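Local atomic coordinates of dephospho-CoA kinase (Legionella pneumophila subsp. pneumophila, PDB entry 4TTQ), a protein that probably catalyses the last step of coenzyme A biosynthesis, the ATP-dependent phosphorylation of the 3'-hydroxyl group of dephosphocoenzyme A. Residues Asn24-Lys29 with Leu152-Lys157; Ser30-Phe35 with Ser194-Lys199; Leu143-Leu148 with Asp184-Asn189. One frame throughout, in Å; residues are numbered along the deposited sequence.

Contact 1. Residues Asn24-Lys29 with Leu152-Lys157; sequences NIASGK and LDRIVK. With ATP (adenosine-5'-triphosphate), chain B.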
loop_
_atom_site.group_PDB
_atom_site.type_symbol
_atom_site.label_atom_id
_atom_site.label_comp_id
_atom_site.label_asym_id
_atom_site.label_seq_id
_atom_site.Cartn_x
_atom_site.Cartn_y
_atom_site.Cartn_z
ATOM N N ASN A 24 -4.574 -0.262 -6.811
ATOM C CA ASN A 24 -4.894 1.073 -7.286
ATOM C C ASN A 24 -5.976 1.562 -6.334
ATOM O O ASN A 24 -6.367 0.847 -5.399
ATOM C CB ASN A 24 -5.266 1.123 -8.816
ATOM C CG ASN A 24 -6.467 0.254 -9.222
ATOM O OD1 ASN A 24 -7.068 -0.473 -8.435
ATOM N ND2 ASN A 24 -6.826 0.355 -10.489
ATOM N N ILE A 25 -6.402 2.802 -6.501
ATOM C CA ILE A 25 -7.216 3.434 -5.480
ATOM C C ILE A 25 -8.545 2.712 -5.395
ATOM O O ILE A 25 -9.074 2.283 -6.410
ATOM C CB ILE A 25 -7.419 4.958 -5.773
ATOM C CG1 ILE A 25 -8.201 5.612 -4.629
ATOM C CG2 ILE A 25 -8.083 5.185 -7.156
ATOM C CD1 ILE A 25 -8.199 7.124 -4.678
ATOM N N ALA A 26 -9.062 2.540 -4.180
ATOM C CA ALA A 26 -10.367 1.928 -4.012
ATOM C C ALA A 26 -10.485 0.589 -4.749
ATOM O O ALA A 26 -11.549 0.245 -5.236
ATOM C CB ALA A 26 -11.428 2.869 -4.509
ATOM N N SER A 27 -9.388 -0.149 -4.850
ATOM C CA SER A 27 -9.383 -1.467 -5.500
ATOM C C SER A 27 -9.856 -2.585 -4.597
ATOM O O SER A 27 -10.268 -3.644 -5.067
ATOM C CB SER A 27 -7.980 -1.800 -5.947
ATOM O OG SER A 27 -7.129 -1.925 -4.813
ATOM N N GLY A 28 -9.719 -2.366 -3.295
ATOM C CA GLY A 28 -10.153 -3.321 -2.309
ATOM C C GLY A 28 -8.996 -3.955 -1.555
ATOM O O GLY A 28 -9.168 -5.027 -0.957
ATOM N N LYS A 29 -7.827 -3.311 -1.554
ATOM C CA LYS A 29 -6.651 -4.060 -1.188
ATOM C C LYS A 29 -6.626 -4.276 0.305
ATOM O O LYS A 29 -6.152 -5.300 0.772
ATOM C CB LYS A 29 -5.375 -3.402 -1.699
ATOM C CG LYS A 29 -5.004 -2.161 -1.099
ATOM C CD LYS A 29 -3.530 -1.865 -1.370
ATOM C CE LYS A 29 -3.182 -0.396 -0.961
ATOM N NZ LYS A 29 -3.891 0.605 -1.864
ATOM N N LEU A 152 -15.440 4.114 -8.730
ATOM C CA LEU A 152 -16.216 5.361 -8.676
ATOM C C LEU A 152 -17.257 5.270 -7.592
ATOM O O LEU A 152 -17.407 6.186 -6.790
ATOM C CB LEU A 152 -16.884 5.669 -10.023
ATOM C CG LEU A 152 -15.917 6.148 -11.107
ATOM C CD1 LEU A 152 -16.460 5.867 -12.515
ATOM C CD2 LEU A 152 -15.626 7.617 -10.915
ATOM N N ASP A 153 -17.959 4.145 -7.554
ATOM C CA ASP A 153 -18.918 3.898 -6.486
ATOM C C ASP A 153 -18.231 3.969 -5.151
ATOM O O ASP A 153 -18.753 4.522 -4.191
ATOM C CB ASP A 153 -19.579 2.537 -6.639
ATOM C CG ASP A 153 -20.425 2.434 -7.887
ATOM O OD1 ASP A 153 -21.272 3.329 -8.124
ATOM O OD2 ASP A 153 -20.238 1.452 -8.636
ATOM N N ARG A 154 -17.036 3.406 -5.094
ATOM C CA ARG A 154 -16.315 3.360 -3.845
ATOM C C ARG A 154 -15.866 4.768 -3.451
ATOM O O ARG A 154 -16.024 5.179 -2.309
ATOM C CB ARG A 154 -15.127 2.401 -3.968
ATOM C CG ARG A 154 -14.839 1.572 -2.722
ATOM C CD ARG A 154 -15.160 0.087 -2.942
ATOM N NE ARG A 154 -14.229 -0.545 -3.878
ATOM C CZ ARG A 154 -14.490 -1.637 -4.575
ATOM N NH1 ARG A 154 -15.654 -2.260 -4.439
ATOM N NH2 ARG A 154 -13.570 -2.125 -5.383
ATOM N N ILE A 155 -15.312 5.523 -4.390
ATOM C CA ILE A 155 -14.804 6.854 -4.055
ATOM C C ILE A 155 -15.936 7.793 -3.661
ATOM O O ILE A 155 -15.770 8.688 -2.839
ATOM C CB ILE A 155 -14.026 7.468 -5.222
ATOM C CG1 ILE A 155 -12.726 6.702 -5.408
ATOM C CG2 ILE A 155 -13.701 8.963 -4.952
ATOM C CD1 ILE A 155 -11.964 7.093 -6.633
ATOM N N VAL A 156 -17.097 7.594 -4.258
ATOM C CA VAL A 156 -18.195 8.482 -3.980
ATOM C C VAL A 156 -18.719 8.180 -2.554
ATOM O O VAL A 156 -18.998 9.116 -1.807
ATOM C CB VAL A 156 -19.275 8.379 -5.101
ATOM C CG1 VAL A 156 -20.334 7.326 -4.811
ATOM C CG2 VAL A 156 -19.897 9.728 -5.341
ATOM N N LYS A 157 -18.795 6.911 -2.138
ATOM C CA LYS A 157 -19.246 6.598 -0.768
ATOM C C LYS A 157 -18.267 7.119 0.285
ATOM O O LYS A 157 -18.649 7.423 1.414
ATOM C CB LYS A 157 -19.428 5.093 -0.579
ATOM C CG LYS A 157 -18.122 4.308 -0.683
ATOM C CD LYS A 157 -18.173 2.871 -0.167
ATOM C CE LYS A 157 -16.785 2.405 0.236
ATOM N NZ LYS A 157 -16.321 3.057 1.461
HETATM P PG ATP B . -7.735 2.557 -0.601
HETATM O O1G ATP B . -6.921 3.232 0.498
HETATM O O2G ATP B . -8.687 3.395 -1.438
HETATM O O3G ATP B . -6.931 1.568 -1.446
HETATM P PB ATP B . -8.980 0.025 -0.204
HETATM O O1B ATP B . -9.346 -0.035 -1.640
HETATM O O2B ATP B . -7.768 -0.758 0.203
HETATM O O3B ATP B . -8.780 1.604 0.178
HETATM P PA ATP B . -11.214 -1.433 0.603
HETATM O O1A ATP B . -11.589 -0.927 -0.767
HETATM O O2A ATP B . -10.570 -2.764 0.945
HETATM O O3A ATP B . -10.112 -0.334 0.912
HETATM O "O5'" ATP B . -12.620 -1.239 1.375
HETATM C "C5'" ATP B . -13.720 -0.556 0.729
HETATM C "C4'" ATP B . -15.069 -1.175 1.058
HETATM O "O4'" ATP B . -15.452 -1.866 -0.135
HETATM C "C3'" ATP B . -15.157 -2.196 2.210
HETATM O "O3'" ATP B . -16.365 -1.986 2.958
HETATM C "C2'" ATP B . -15.180 -3.544 1.513
HETATM O "O2'" ATP B . -15.804 -4.603 2.240
HETATM C "C1'" ATP B . -15.914 -3.165 0.235
HETATM N N9 ATP B . -15.596 -4.066 -0.860
HETATM C C8 ATP B . -14.358 -4.384 -1.272
HETATM N N7 ATP B . -14.410 -5.239 -2.312
HETATM C C5 ATP B . -15.719 -5.443 -2.554
HETATM C C6 ATP B . -16.458 -6.239 -3.530
HETATM N N6 ATP B . -15.650 -6.930 -4.377
HETATM N N1 ATP B . -17.813 -6.209 -3.484
HETATM C C2 ATP B . -18.473 -5.478 -2.565
HETATM N N3 ATP B . -17.850 -4.720 -1.645
HETATM C C4 ATP B . -16.502 -4.673 -1.598
#

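Contact 2. Residues Ser30-Phe35 with Ser194-Lys199; sequences STVAEF and SELKAK. With ATP (adenosine-5'-triphosphate), chain B.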
loop_
_atom_site.group_PDB
_atom_site.type_symbol
_atom_site.label_atom_id
_atom_site.label_comp_id
_atom_site.label_asym_id
_atom_site.label_seq_id
_atom_site.Cartn_x
_atom_site.Cartn_y
_atom_site.Cartn_z
ATOM N N SER A 30 -7.183 -3.343 1.051
ATOM C CA SER A 30 -7.309 -3.551 2.467
ATOM C C SER A 30 -8.091 -4.806 2.789
ATOM O O SER A 30 -7.767 -5.514 3.727
ATOM C CB SER A 30 -7.976 -2.350 3.119
ATOM O OG SER A 30 -6.976 -1.422 3.467
ATOM N N THR A 31 -9.145 -5.056 2.031
ATOM C CA THR A 31 -9.978 -6.215 2.276
ATOM C C THR A 31 -9.187 -7.463 1.932
ATOM O O THR A 31 -9.312 -8.501 2.580
ATOM C CB THR A 31 -11.256 -6.127 1.457
ATOM O OG1 THR A 31 -11.879 -4.868 1.734
ATOM C CG2 THR A 31 -12.205 -7.250 1.798
ATOM N N VAL A 32 -8.366 -7.345 0.901
ATOM C CA VAL A 32 -7.529 -8.431 0.481
ATOM C C VAL A 32 -6.577 -8.760 1.593
ATOM O O VAL A 32 -6.358 -9.919 1.895
ATOM C CB VAL A 32 -6.772 -8.086 -0.809
ATOM C CG1 VAL A 32 -5.700 -9.075 -1.078
ATOM C CG2 VAL A 32 -7.733 -8.099 -1.982
ATOM N N ALA A 33 -5.984 -7.740 2.191
ATOM C CA ALA A 33 -5.070 -7.966 3.325
ATOM C C ALA A 33 -5.787 -8.626 4.470
ATOM O O ALA A 33 -5.287 -9.599 5.032
ATOM C CB ALA A 33 -4.473 -6.688 3.780
ATOM N N GLU A 34 -6.951 -8.100 4.841
ATOM C CA GLU A 34 -7.732 -8.762 5.870
ATOM C C GLU A 34 -7.900 -10.249 5.519
ATOM O O GLU A 34 -7.694 -11.107 6.370
ATOM C CB GLU A 34 -9.084 -8.076 6.062
ATOM C CG GLU A 34 -10.056 -8.799 7.023
ATOM C CD GLU A 34 -9.574 -8.885 8.492
ATOM O OE1 GLU A 34 -10.023 -9.796 9.242
ATOM O OE2 GLU A 34 -8.760 -8.039 8.917
ATOM N N PHE A 35 -8.252 -10.588 4.275
ATOM C CA PHE A 35 -8.466 -12.008 3.992
ATOM C C PHE A 35 -7.208 -12.840 4.180
ATOM O O PHE A 35 -7.299 -13.943 4.679
ATOM C CB PHE A 35 -9.014 -12.221 2.591
ATOM C CG PHE A 35 -10.510 -11.964 2.473
ATOM C CD1 PHE A 35 -11.397 -12.498 3.381
ATOM C CD2 PHE A 35 -11.015 -11.211 1.430
ATOM C CE1 PHE A 35 -12.745 -12.270 3.276
ATOM C CE2 PHE A 35 -12.384 -10.978 1.303
ATOM C CZ PHE A 35 -13.246 -11.497 2.225
ATOM N N SER A 194 -17.300 -12.314 -1.858
ATOM C CA SER A 194 -17.199 -13.754 -1.869
ATOM C C SER A 194 -16.192 -14.201 -2.947
ATOM O O SER A 194 -15.319 -15.024 -2.691
ATOM C CB SER A 194 -18.587 -14.356 -2.088
ATOM O OG SER A 194 -18.575 -15.750 -2.069
ATOM N N GLU A 195 -16.273 -13.643 -4.143
ATOM C CA GLU A 195 -15.336 -14.056 -5.162
ATOM C C GLU A 195 -13.944 -13.532 -4.774
ATOM O O GLU A 195 -12.912 -14.108 -5.119
ATOM C CB GLU A 195 -15.786 -13.545 -6.546
ATOM C CG GLU A 195 -17.183 -14.080 -7.011
ATOM C CD GLU A 195 -18.416 -13.340 -6.397
ATOM O OE1 GLU A 195 -18.266 -12.344 -5.634
ATOM O OE2 GLU A 195 -19.560 -13.757 -6.690
ATOM N N LEU A 196 -13.912 -12.413 -4.073
ATOM C CA LEU A 196 -12.644 -11.853 -3.679
ATOM C C LEU A 196 -11.920 -12.822 -2.720
ATOM O O LEU A 196 -10.744 -13.155 -2.898
ATOM C CB LEU A 196 -12.863 -10.500 -3.055
ATOM C CG LEU A 196 -11.581 -9.804 -2.666
ATOM C CD1 LEU A 196 -10.767 -9.527 -3.914
ATOM C CD2 LEU A 196 -11.879 -8.525 -1.918
ATOM N N LYS A 197 -12.651 -13.333 -1.747
ATOM C CA LYS A 197 -12.093 -14.300 -0.828
ATOM C C LYS A 197 -11.577 -15.537 -1.526
ATOM O O LYS A 197 -10.536 -16.100 -1.173
ATOM C CB LYS A 197 -13.135 -14.714 0.193
ATOM C CG LYS A 197 -12.579 -15.678 1.222
ATOM C CD LYS A 197 -13.665 -16.151 2.178
ATOM C CE LYS A 197 -13.193 -17.365 2.969
ATOM N NZ LYS A 197 -13.759 -18.609 2.414
ATOM N N ALA A 198 -12.342 -16.001 -2.501
ATOM C CA ALA A 198 -11.993 -17.232 -3.194
ATOM C C ALA A 198 -10.691 -17.032 -3.940
ATOM O O ALA A 198 -9.869 -17.926 -4.008
ATOM C CB ALA A 198 -13.119 -17.649 -4.155
ATOM N N LYS A 199 -10.498 -15.855 -4.516
ATOM C CA LYS A 199 -9.265 -15.597 -5.252
ATOM C C LYS A 199 -8.075 -15.500 -4.281
ATOM O O LYS A 199 -6.953 -15.854 -4.625
ATOM C CB LYS A 199 -9.395 -14.314 -6.080
ATOM C CG LYS A 199 -10.428 -14.415 -7.204
ATOM C CD LYS A 199 -10.528 -13.149 -7.999
ATOM C CE LYS A 199 -11.258 -13.388 -9.314
ATOM N NZ LYS A 199 -10.914 -12.301 -10.261
HETATM P PG ATP B . -7.735 2.557 -0.601
HETATM O O1G ATP B . -6.921 3.232 0.498
HETATM O O2G ATP B . -8.687 3.395 -1.438
HETATM O O3G ATP B . -6.931 1.568 -1.446
HETATM P PB ATP B . -8.980 0.025 -0.204
HETATM O O1B ATP B . -9.346 -0.035 -1.640
HETATM O O2B ATP B . -7.768 -0.758 0.203
HETATM O O3B ATP B . -8.780 1.604 0.178
HETATM P PA ATP B . -11.214 -1.433 0.603
HETATM O O1A ATP B . -11.589 -0.927 -0.767
HETATM O O2A ATP B . -10.570 -2.764 0.945
HETATM O O3A ATP B . -10.112 -0.334 0.912
HETATM O "O5'" ATP B . -12.620 -1.239 1.375
HETATM C "C5'" ATP B . -13.720 -0.556 0.729
HETATM C "C4'" ATP B . -15.069 -1.175 1.058
HETATM O "O4'" ATP B . -15.452 -1.866 -0.135
HETATM C "C3'" ATP B . -15.157 -2.196 2.210
HETATM O "O3'" ATP B . -16.365 -1.986 2.958
HETATM C "C2'" ATP B . -15.180 -3.544 1.513
HETATM O "O2'" ATP B . -15.804 -4.603 2.240
HETATM C "C1'" ATP B . -15.914 -3.165 0.235
HETATM N N9 ATP B . -15.596 -4.066 -0.860
HETATM C C8 ATP B . -14.358 -4.384 -1.272
HETATM N N7 ATP B . -14.410 -5.239 -2.312
HETATM C C5 ATP B . -15.719 -5.443 -2.554
HETATM C C6 ATP B . -16.458 -6.239 -3.530
HETATM N N6 ATP B . -15.650 -6.930 -4.377
HETATM N N1 ATP B . -17.813 -6.209 -3.484
HETATM C C2 ATP B . -18.473 -5.478 -2.565
HETATM N N3 ATP B . -17.850 -4.720 -1.645
HETATM C C4 ATP B . -16.502 -4.673 -1.598
#

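Contact 3. Residues Leu143-Leu148 with Asp184-Asn189; sequences LVIAPL and DDVLIN. With ATP (adenosine-5'-triphosphate), chain B.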
loop_
_atom_site.group_PDB
_atom_site.type_symbol
_atom_site.label_atom_id
_atom_site.label_comp_id
_atom_site.label_asym_id
_atom_site.label_seq_id
_atom_site.Cartn_x
_atom_site.Cartn_y
_atom_site.Cartn_z
ATOM N N LEU A 143 -0.844 -7.256 -7.268
ATOM C CA LEU A 143 -1.523 -5.998 -7.576
ATOM C C LEU A 143 -3.009 -6.231 -7.642
ATOM O O LEU A 143 -3.488 -7.046 -8.401
ATOM C CB LEU A 143 -1.013 -5.449 -8.873
ATOM C CG LEU A 143 -1.690 -4.203 -9.401
ATOM C CD1 LEU A 143 -1.486 -3.035 -8.478
ATOM C CD2 LEU A 143 -1.059 -3.929 -10.708
ATOM N N VAL A 144 -3.724 -5.555 -6.776
ATOM C CA VAL A 144 -5.166 -5.602 -6.749
ATOM C C VAL A 144 -5.722 -4.452 -7.593
ATOM O O VAL A 144 -5.211 -3.347 -7.528
ATOM C CB VAL A 144 -5.678 -5.479 -5.329
ATOM C CG1 VAL A 144 -7.156 -5.568 -5.301
ATOM C CG2 VAL A 144 -5.082 -6.580 -4.481
ATOM N N ILE A 145 -6.743 -4.720 -8.408
ATOM C CA ILE A 145 -7.386 -3.663 -9.167
ATOM C C ILE A 145 -8.877 -3.900 -9.228
ATOM O O ILE A 145 -9.332 -5.016 -9.087
ATOM C CB ILE A 145 -6.835 -3.551 -10.601
ATOM C CG1 ILE A 145 -7.027 -4.842 -11.351
ATOM C CG2 ILE A 145 -5.336 -3.269 -10.645
ATOM C CD1 ILE A 145 -7.153 -4.561 -12.776
ATOM N N ALA A 146 -9.623 -2.831 -9.453
ATOM C CA ALA A 146 -11.076 -2.876 -9.494
ATOM C C ALA A 146 -11.520 -2.096 -10.718
ATOM O O ALA A 146 -10.805 -1.201 -11.162
ATOM C CB ALA A 146 -11.673 -2.282 -8.232
ATOM N N PRO A 147 -12.686 -2.426 -11.275
ATOM C CA PRO A 147 -13.148 -1.627 -12.426
ATOM C C PRO A 147 -13.453 -0.182 -12.084
ATOM O O PRO A 147 -13.763 0.160 -10.932
ATOM C CB PRO A 147 -14.420 -2.350 -12.874
ATOM C CG PRO A 147 -14.212 -3.766 -12.428
ATOM C CD PRO A 147 -13.452 -3.672 -11.125
ATOM N N LEU A 148 -13.328 0.665 -13.098
ATOM C CA LEU A 148 -13.634 2.084 -12.998
ATOM C C LEU A 148 -14.948 2.348 -12.254
ATOM O O LEU A 148 -14.967 3.073 -11.251
ATOM C CB LEU A 148 -13.687 2.695 -14.407
ATOM C CG LEU A 148 -13.853 4.227 -14.538
ATOM C CD1 LEU A 148 -12.942 4.921 -13.582
ATOM C CD2 LEU A 148 -13.572 4.726 -15.963
ATOM N N ASP A 184 3.365 -10.135 -10.506
ATOM C CA ASP A 184 3.364 -11.566 -10.773
ATOM C C ASP A 184 1.964 -12.064 -10.781
ATOM O O ASP A 184 1.662 -13.041 -11.423
ATOM C CB ASP A 184 4.138 -12.321 -9.708
ATOM C CG ASP A 184 5.509 -11.781 -9.542
ATOM O OD1 ASP A 184 6.359 -12.103 -10.412
ATOM O OD2 ASP A 184 5.712 -10.989 -8.587
ATOM N N ASP A 185 1.108 -11.424 -10.009
ATOM C CA ASP A 185 -0.305 -11.762 -10.070
ATOM C C ASP A 185 -1.105 -10.480 -10.000
ATOM O O ASP A 185 -0.702 -9.526 -9.344
ATOM C CB ASP A 185 -0.691 -12.705 -8.945
ATOM C CG ASP A 185 0.044 -14.060 -9.033
ATOM O OD1 ASP A 185 -0.494 -15.019 -9.665
ATOM O OD2 ASP A 185 1.172 -14.145 -8.509
ATOM N N VAL A 186 -2.237 -10.487 -10.680
ATOM C CA VAL A 186 -3.154 -9.370 -10.679
ATOM C C VAL A 186 -4.513 -9.850 -10.262
ATOM O O VAL A 186 -5.146 -10.681 -10.923
ATOM C CB VAL A 186 -3.204 -8.750 -12.017
ATOM C CG1 VAL A 186 -4.138 -7.555 -11.996
ATOM C CG2 VAL A 186 -1.786 -8.330 -12.414
ATOM N N LEU A 187 -4.953 -9.351 -9.132
ATOM C CA LEU A 187 -6.230 -9.741 -8.601
ATOM C C LEU A 187 -7.242 -8.745 -9.078
ATOM O O LEU A 187 -7.257 -7.587 -8.601
ATOM C CB LEU A 187 -6.216 -9.802 -7.094
ATOM C CG LEU A 187 -7.358 -10.639 -6.516
ATOM C CD1 LEU A 187 -7.098 -10.917 -5.065
ATOM C CD2 LEU A 187 -8.640 -9.902 -6.596
ATOM N N ILE A 188 -8.101 -9.189 -10.019
ATOM C CA ILE A 188 -9.133 -8.322 -10.530
ATOM C C ILE A 188 -10.342 -8.436 -9.636
ATOM O O ILE A 188 -11.019 -9.453 -9.598
ATOM C CB ILE A 188 -9.481 -8.639 -11.978
ATOM C CG1 ILE A 188 -8.196 -8.646 -12.827
ATOM C CG2 ILE A 188 -10.490 -7.596 -12.515
ATOM C CD1 ILE A 188 -8.447 -9.095 -14.260
ATOM N N ASN A 189 -10.596 -7.366 -8.891
ATOM C CA ASN A 189 -11.656 -7.348 -7.908
ATOM C C ASN A 189 -12.904 -6.831 -8.528
ATOM O O ASN A 189 -13.197 -5.634 -8.445
ATOM C CB ASN A 189 -11.276 -6.496 -6.706
ATOM C CG ASN A 189 -12.350 -6.492 -5.631
ATOM O OD1 ASN A 189 -13.194 -7.371 -5.599
ATOM N ND2 ASN A 189 -12.315 -5.494 -4.738
HETATM P PG ATP B . -7.735 2.557 -0.601
HETATM O O1G ATP B . -6.921 3.232 0.498
HETATM O O2G ATP B . -8.687 3.395 -1.438
HETATM O O3G ATP B . -6.931 1.568 -1.446
HETATM P PB ATP B . -8.980 0.025 -0.204
HETATM O O1B ATP B . -9.346 -0.035 -1.640
HETATM O O2B ATP B . -7.768 -0.758 0.203
HETATM O O3B ATP B . -8.780 1.604 0.178
HETATM P PA ATP B . -11.214 -1.433 0.603
HETATM O O1A ATP B . -11.589 -0.927 -0.767
HETATM O O2A ATP B . -10.570 -2.764 0.945
HETATM O O3A ATP B . -10.112 -0.334 0.912
HETATM O "O5'" ATP B . -12.620 -1.239 1.375
HETATM C "C5'" ATP B . -13.720 -0.556 0.729
HETATM C "C4'" ATP B . -15.069 -1.175 1.058
HETATM O "O4'" ATP B . -15.452 -1.866 -0.135
HETATM C "C3'" ATP B . -15.157 -2.196 2.210
HETATM O "O3'" ATP B . -16.365 -1.986 2.958
HETATM C "C2'" ATP B . -15.180 -3.544 1.513
HETATM O "O2'" ATP B . -15.804 -4.603 2.240
HETATM C "C1'" ATP B . -15.914 -3.165 0.235
HETATM N N9 ATP B . -15.596 -4.066 -0.860
HETATM C C8 ATP B . -14.358 -4.384 -1.272
HETATM N N7 ATP B . -14.410 -5.239 -2.312
HETATM C C5 ATP B . -15.719 -5.443 -2.554
HETATM C C6 ATP B . -16.458 -6.239 -3.530
HETATM N N6 ATP B . -15.650 -6.930 -4.377
HETATM N N1 ATP B . -17.813 -6.209 -3.484
HETATM C C2 ATP B . -18.473 -5.478 -2.565
HETATM N N3 ATP B . -17.850 -4.720 -1.645
HETATM C C4 ATP B . -16.502 -4.673 -1.598
#

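Contact 1. Residues Asn24-Lys29 with Leu152-Lys157
Arg154, on helix 148-159, clasps the carbonyl of Ala26 in the P-loop (Walker A motif), the phosphate-binding turn that joins strand 18-23 to helix 29-38. The grip is side-on: NE and NH2 of Arg154 both donate to Ala26 O, each at 3.1 Å, and the oxygen lies in the guanidinium plane. The two nitrogens reach the carbonyl from the same face of its own plane, NE well above it and NH2 tilted from it. Bends at chi2 (111°) and chi3 (69°) curl the arginine chain so that its head passes alongside the loop. The adenine of ATP lies over one guanidinium face of Arg154, with C8 4.0 Å above the plane and toward its rim.

Packing is closest at the foot of this chain, where Ala26 CB meets Arg154 CB at 3.8 Å, in a largely buried setting. Toward Ile25 the fit slackens: its CD1 meets Ile155 CD1 only at 4.2 Å, and Leu170 of helix 163-171 touches both isoleucines. Farther round the helix, Asp153 and Lys157 are exposed.

The loop also wraps the triphosphate through its backbone N-H groups. Gly28 N donates to ATP O1B at 2.9 Å, and Gly28 takes up backbone angles (phi 112°) at which a CB would press on the preceding carbonyl. Beyond it, the extended Lys29 turns at its last torsion toward the gamma phosphate. Ala26 thus serves both partners, its O held by Arg154 and its N donating to ATP O2G at 2.9 Å.

Contact 2. Residues Ser30-Phe35 with Ser194-Lys199
Phe35 lays one ring face against the aliphatic base of Lys197, a charged residue. Lys197 CB stands 3.9 Å from the Phe35 ring centroid, 14° off the normal, in a CH-pi contact. The two side chains cross at about a right angle; with CG anti to its backbone N (chi1 -177°), the lysine runs on past CE1 of the ring and carries its ammonium end away from the contact.

Leu196 fills the inner part of the interface. Its CD2 comes up to the edge of the Phe35 ring, 4.1 Å from CE2, and meets Thr31 CG2 at 3.9 Å, while CD1 lies against Val32 CG2. Thr31 divides its branches between two tasks: the methyl faces Leu196, and OG1 donates to ATP O2A at 2.6 Å. The same phosphate oxygen receives Thr31 N, and Ser30 N donates to O2B.

The segments 30-35 and 194-199 of helices 29-38 and 193-213 cross at -54°, their axes 9.9 Å apart at closest approach. Val200, a turn farther along helix 193-213, touches both Val32 and Phe35 and extends the apolar patch, and the sheet closes it, with Leu21 of strand 18-23 touching Val32 and Leu187 of strand 185-188 touching Leu196.

Contact 3. Residues Leu143-Leu148 with Asp184-Asn189
Ile145, Leu143 and Asn189 bury more surface than the other residues in this pairing of parallel strands, which adds strand 185-188 to the edge of the P-loop kinase sheet. Both backbone polar atoms of Ile145 bond to the neighbouring segment: its N donates to Leu187 O at 2.9 Å, and its O receives Asn189 N at 2.7 Å, nearly along the C=O axis. Its CG1, set between the backbone N and the carbonyl carbon (chi1 59°), lies 4.0 Å from Val186 CG1, while CD1 reaches Ile188 CG1.

Leu143 begins the register, its N bonded to Asp185 O and its O to Leu187 N. The CA of Val186 also approaches that carbonyl, at 3.3 Å from Leu143 O. On the other face of the sheet, Val144 CG2 packs on Leu187 CB.

Past the last bridge, Asn189 turns its amide to the adenine. ND2 donates to ATP N7 at 3.2 Å, almost straight at 175°, and OD1 accepts a weak bond from N6. Because ND2 also bonds Ser27 O in the P-loop, the amide is fixed in rotation. With a donor facing N7 and an acceptor facing the exocyclic amine, it matches the Hoogsteen edge of adenine, consistent with a part in recognising the base.

In the fold
All three contacts border ATP. Contact 1 is buried and largely polar, an arginine gripping the phosphate-binding loop; contact 2 is partly buried and apolar, running out to an exposed lysine; contact 3, also partly buried, is backbone pairing at the sheet edge, with side chains on both faces. Contacts 1 and 2 divide the P-loop and the start of its helix between them. Contact 3 meets contact 1 where Asn24 N bonds Val144 O, and meets contact 2 where Leu187 packs on Leu196 and Lys199 NZ bonds Ile188 O. Helices 148-159 and 193-213 follow the two paired strands of contact 3, so the C-terminal ends of these strands run on, through short connections, into helices of the other two.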